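Local structure of precorrin-6Y C5,15-methyltransferase (3HM2) at residues P92-V97 and R116-G121; A20-P25 and G120-A125. The protein is a putative S-adenosylmethionine-dependent methyltransferase of adenosylcobalamin biosynthesis, represented here by its C-terminal methyltransferase domain, which probably methylates a precorrin intermediate. All coordinates share one frame; numbering follows the deposited sequence. Where two conformers were deposited one is given.

Interaction 1: P92-V97 and R116-G121; sequences PDNPDV and RLPVGG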
loop_
_atom_site.group_PDB
_atom_site.type_symbol
_atom_site.label_atom_id
_atom_site.label_comp_id
_atom_site.label_asym_id
_atom_site.label_seq_id
_atom_site.Cartn_x
_atom_site.Cartn_y
_atom_site.Cartn_z
ATOM N N PRO A 92 -33.570 16.980 18.810
ATOM C CA PRO A 92 -34.866 16.303 18.883
ATOM C C PRO A 92 -35.143 15.298 17.741
ATOM O O PRO A 92 -35.665 14.227 18.003
ATOM C CB PRO A 92 -35.871 17.475 18.829
ATOM C CG PRO A 92 -35.065 18.738 18.743
ATOM C CD PRO A 92 -33.709 18.351 18.281
ATOM N N ASP A 93 -34.824 15.638 16.495
ATOM C CA ASP A 93 -35.202 14.814 15.364
ATOM C C ASP A 93 -34.118 13.806 15.058
ATOM O O ASP A 93 -32.941 14.157 15.087
ATOM C CB ASP A 93 -35.405 15.704 14.121
ATOM C CG ASP A 93 -36.588 16.643 14.248
ATOM O OD1 ASP A 93 -37.556 16.296 14.952
ATOM O OD2 ASP A 93 -36.562 17.727 13.629
ATOM N N ASN A 94 -34.498 12.570 14.735
ATOM C CA ASN A 94 -33.518 11.509 14.467
ATOM C C ASN A 94 -32.770 11.769 13.179
ATOM O O ASN A 94 -33.423 12.042 12.167
ATOM C CB ASN A 94 -34.206 10.174 14.283
ATOM C CG ASN A 94 -34.439 9.459 15.574
ATOM O OD1 ASN A 94 -35.296 8.584 15.659
ATOM N ND2 ASN A 94 -33.675 9.810 16.590
ATOM N N PRO A 95 -31.416 11.634 13.201
ATOM C CA PRO A 95 -30.526 11.829 12.047
ATOM C C PRO A 95 -30.867 10.851 10.924
ATOM O O PRO A 95 -31.394 9.770 11.226
ATOM C CB PRO A 95 -29.172 11.429 12.619
ATOM C CG PRO A 95 -29.536 10.450 13.680
ATOM C CD PRO A 95 -30.636 11.136 14.351
ATOM N N ASP A 96 -30.560 11.204 9.671
ATOM C CA ASP A 96 -30.769 10.291 8.549
ATOM C C ASP A 96 -29.475 9.498 8.265
ATOM O O ASP A 96 -29.491 8.295 8.023
ATOM C CB ASP A 96 -31.258 11.061 7.301
ATOM C CG ASP A 96 -32.751 11.341 7.322
ATOM O OD1 ASP A 96 -33.507 10.407 7.005
ATOM O OD2 ASP A 96 -33.177 12.493 7.609
ATOM N N VAL A 97 -28.354 10.192 8.275
ATOM C CA VAL A 97 -27.064 9.561 8.102
ATOM C C VAL A 97 -26.190 10.093 9.251
ATOM O O VAL A 97 -26.466 11.184 9.775
ATOM C CB VAL A 97 -26.507 9.936 6.750
ATOM C CG1 VAL A 97 -25.598 8.865 6.243
ATOM C CG2 VAL A 97 -27.641 10.045 5.822
ATOM N N ARG A 116 -29.955 6.376 18.089
ATOM C CA ARG A 116 -30.744 7.431 17.475
ATOM C C ARG A 116 -31.030 7.118 16.006
ATOM O O ARG A 116 -31.910 7.724 15.387
ATOM C CB ARG A 116 -30.075 8.802 17.659
ATOM C CG ARG A 116 -29.923 9.262 19.105
ATOM C CD ARG A 116 -31.263 9.639 19.752
ATOM N NE ARG A 116 -32.019 10.546 18.888
ATOM C CZ ARG A 116 -32.176 11.849 19.100
ATOM N NH1 ARG A 116 -31.659 12.430 20.180
ATOM N NH2 ARG A 116 -32.863 12.569 18.228
ATOM N N LEU A 117 -30.302 6.162 15.447
ATOM C CA LEU A 117 -30.423 5.890 14.024
ATOM C C LEU A 117 -31.556 4.901 13.690
ATOM O O LEU A 117 -31.550 3.775 14.183
ATOM C CB LEU A 117 -29.072 5.404 13.470
ATOM C CG LEU A 117 -29.035 5.232 11.951
ATOM C CD1 LEU A 117 -28.924 6.588 11.277
ATOM C CD2 LEU A 117 -27.895 4.332 11.551
ATOM N N PRO A 118 -32.350 5.233 12.679
ATOM C CA PRO A 118 -33.494 4.419 12.256
ATOM C C PRO A 118 -33.069 3.147 11.528
ATOM O O PRO A 118 -31.921 3.033 11.101
ATOM C CB PRO A 118 -34.239 5.349 11.299
ATOM C CG PRO A 118 -33.938 6.715 11.809
ATOM C CD PRO A 118 -32.539 6.661 12.369
ATOM N N VAL A 119 -33.997 2.205 11.395
ATOM C CA VAL A 119 -33.840 1.097 10.459
ATOM C C VAL A 119 -33.469 1.594 9.066
ATOM O O VAL A 119 -33.954 2.631 8.616
ATOM C CB VAL A 119 -35.128 0.256 10.364
ATOM C CG1 VAL A 119 -34.869 -1.023 9.582
ATOM C CG2 VAL A 119 -35.661 -0.058 11.753
ATOM N N GLY A 120 -32.603 0.846 8.388
ATOM C CA GLY A 120 -32.106 1.247 7.085
ATOM C C GLY A 120 -31.675 2.699 7.052
ATOM O O GLY A 120 -31.963 3.421 6.098
ATOM N N GLY A 121 -30.980 3.128 8.101
ATOM C CA GLY A 121 -30.187 4.341 8.045
ATOM C C GLY A 121 -28.704 4.058 7.901
ATOM O O GLY A 121 -28.261 2.920 8.055
#

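Interaction 2: A20-P25 and G120-A125; sequences ALAPKP and GGRLVA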
loop_
_atom_site.group_PDB
_atom_site.type_symbol
_atom_site.label_atom_id
_atom_site.label_comp_id
_atom_site.label_asym_id
_atom_site.label_seq_id
_atom_site.Cartn_x
_atom_site.Cartn_y
_atom_site.Cartn_z
ATOM N N ALA A 20 -19.096 8.135 0.245
ATOM C CA ALA A 20 -19.549 6.981 1.011
ATOM C C ALA A 20 -20.888 7.258 1.686
ATOM O O ALA A 20 -21.731 6.369 1.803
ATOM C CB ALA A 20 -18.504 6.588 2.045
ATOM N N LEU A 21 -21.079 8.497 2.127
ATOM C CA LEU A 21 -22.259 8.863 2.900
ATOM C C LEU A 21 -23.505 8.897 2.021
ATOM O O LEU A 21 -24.620 8.682 2.499
ATOM C CB LEU A 21 -22.057 10.220 3.578
ATOM C CG LEU A 21 -21.015 10.269 4.698
ATOM C CD1 LEU A 21 -20.522 11.693 4.910
ATOM C CD2 LEU A 21 -21.583 9.696 5.987
ATOM N N ALA A 22 -23.309 9.168 0.735
ATOM C CA ALA A 22 -24.369 9.007 -0.253
ATOM C C ALA A 22 -25.546 9.928 0.049
ATOM O O ALA A 22 -26.606 9.474 0.482
ATOM C CB ALA A 22 -24.827 7.558 -0.308
ATOM N N PRO A 23 -25.354 11.222 -0.183
ATOM C CA PRO A 23 -26.355 12.228 0.185
ATOM C C PRO A 23 -27.541 12.224 -0.774
ATOM O O PRO A 23 -27.351 12.223 -1.990
ATOM C CB PRO A 23 -25.584 13.544 0.061
ATOM C CG PRO A 23 -24.169 13.168 0.318
ATOM C CD PRO A 23 -23.998 11.791 -0.260
ATOM N N LYS A 24 -28.752 12.222 -0.226
ATOM C CA LYS A 24 -29.958 12.372 -1.031
ATOM C C LYS A 24 -30.969 13.284 -0.345
ATOM O O LYS A 24 -30.806 13.640 0.823
ATOM C CB LYS A 24 -30.588 11.005 -1.311
ATOM C CG LYS A 24 -29.787 10.136 -2.266
ATOM C CD LYS A 24 -30.463 8.795 -2.492
ATOM C CE LYS A 24 -30.550 7.995 -1.202
ATOM N NZ LYS A 24 -31.869 7.322 -1.053
ATOM N N PRO A 25 -32.013 13.659 -1.077
ATOM C CA PRO A 25 -32.877 14.762 -0.671
ATOM C C PRO A 25 -33.617 14.494 0.629
ATOM O O PRO A 25 -34.045 13.355 0.937
ATOM C CB PRO A 25 -33.853 14.894 -1.846
ATOM C CG PRO A 25 -33.162 14.214 -3.012
ATOM C CD PRO A 25 -32.433 13.078 -2.368
ATOM N N GLY A 120 -32.603 0.846 8.388
ATOM C CA GLY A 120 -32.106 1.247 7.085
ATOM C C GLY A 120 -31.675 2.699 7.052
ATOM O O GLY A 120 -31.963 3.421 6.098
ATOM N N GLY A 121 -30.980 3.128 8.101
ATOM C CA GLY A 121 -30.187 4.341 8.045
ATOM C C GLY A 121 -28.704 4.058 7.901
ATOM O O GLY A 121 -28.261 2.920 8.055
ATOM N N ARG A 122 -27.934 5.100 7.603
ATOM C CA ARG A 122 -26.558 4.931 7.152
ATOM C C ARG A 122 -25.578 5.602 8.108
ATOM O O ARG A 122 -25.763 6.757 8.493
ATOM C CB ARG A 122 -26.384 5.494 5.740
ATOM C CG ARG A 122 -27.107 4.703 4.663
ATOM C CD ARG A 122 -27.293 5.529 3.401
ATOM N NE ARG A 122 -28.511 6.333 3.448
ATOM C CZ ARG A 122 -28.640 7.528 2.881
ATOM N NH1 ARG A 122 -27.623 8.064 2.220
ATOM N NH2 ARG A 122 -29.787 8.188 2.975
ATOM N N LEU A 123 -24.535 4.871 8.488
ATOM C CA LEU A 123 -23.359 5.479 9.141
ATOM C C LEU A 123 -22.009 5.108 8.513
ATOM O O LEU A 123 -21.681 3.923 8.373
ATOM C CB LEU A 123 -23.291 5.162 10.639
ATOM C CG LEU A 123 -22.209 5.962 11.381
ATOM C CD1 LEU A 123 -22.599 6.188 12.862
ATOM C CD2 LEU A 123 -20.802 5.350 11.252
ATOM N N VAL A 124 -21.218 6.135 8.190
ATOM C CA VAL A 124 -19.871 5.950 7.688
ATOM C C VAL A 124 -18.871 6.481 8.697
ATOM O O VAL A 124 -18.981 7.611 9.139
ATOM C CB VAL A 124 -19.735 6.670 6.376
ATOM C CG1 VAL A 124 -18.652 6.021 5.522
ATOM C CG2 VAL A 124 -21.074 6.608 5.662
ATOM N N ALA A 125 -17.923 5.640 9.101
ATOM C CA ALA A 125 -16.921 6.015 10.106
ATOM C C ALA A 125 -15.471 5.916 9.603
ATOM O O ALA A 125 -15.173 5.175 8.679
ATOM C CB ALA A 125 -17.105 5.193 11.384
#

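Interaction 1: P92-V97 and R116-G121
In the class I methyltransferase fold of this domain, the loops that feed two adjacent parallel strands, 97-100 and 122-127, meet where R116, L117 and P118 lie against N94, P95 and D96, burying 349 Å² over both sides. R116 contributes most to the meeting. Its chain is bent at chi2 (-71°) and chi3 (-49°), which turns it back along the 92-97 loop and brings the guanidinium beside N94, whose backbone N lies in the plane of that group, at its edge. R116 NH2 is hydrogen-bonded to V91 O, just before the loop, and this bond holds the far end of the side chain; P92 O lies 3.3 Å from R116 NH2, obliquely to the group. Nearer its root, R116 meets the P95 ring at about a right angle, with R116 CB 4.1 Å from P95 CD, and R116 O is 3.8 Å from the same CD. The P118 ring comes up to the P95 carbonyl, P118 CD being 3.5 Å from P95 O. In one of two modelled conformers L117 has CG anti to the backbone N (chi1 -174°), and its CD1 lies 3.7 Å from D96 O. Beyond it the chain reverses: G121 N makes a weak 3.1 Å bond to P118 O, closing a turn that sets G121 beside D96. W30 of strand 27-32 touches both P95 and R116, D96 and V97 bond to T28 of that strand, and K177 holds G120 and G121 from the other flank.

Interaction 2: A20-P25 and G120-A125
L21, the last residue of helix 9-21, sits over strand 122-127 with its CA 6.1 Å from that of V124, and A22 then leaves helical geometry with a positive phi of 62°, carrying the chain off past R122. Two apolar side chains seat the helix end on the strand. A20 CB meets V124 CG1 at 3.5 Å, while the L21 and V124 side chains cross obliquely, L21 CG lying 3.8 Å from V124 CG2; a still shorter approach by L21 CD2 is doubtful. Both branches are used because V124 places CG1 anti to the backbone N and CG2 anti to the carbonyl carbon, one methyl for each helix residue. R122, two residues earlier on the same strand face, reaches the carbonyls of L21, the last helical residue, and A22, the first after it. Its NH1 gives a weak bond to L21 O (3.1 Å, N-H...O 121°) and a second to A22 O, which lies near the guanidinium plane at its edge; the modelled 2.5 Å from NH1 to A22 O is very short and its exact length doubtful. NH2 of R122 is taken by a salt bridge to E27, which K24 NZ approaches only as a long, weak ion pair. A cation is thus placed where the carbonyl end of a helix dipole should probably welcome it, and E27 probably offsets the like charge of K24 NZ, 4.6 Å from R122 NH2.

How the interactions relate
Interactions 1 and 2 follow one another along the chain through G120 and G121, which belong to both, and their centres lie 10 Å apart. They also touch directly: L117 CD2 of the first is 4.0 Å from R122 N of the second, and V97 CG1 is 3.9 Å from L21 O. E27 joins them further, being touched by D96 and V97 and salt-bridged to R122. Interaction 1 joins the loops leading into strands 97-100 and 122-127, and interaction 2 sets the C-terminal end of helix 9-21 against strand 122-127. Both lie away from the metal-binding glutamates E59, E60 and E63; a bound acetic acid, probably from crystallisation, is about 5 Å from the D93 side chain.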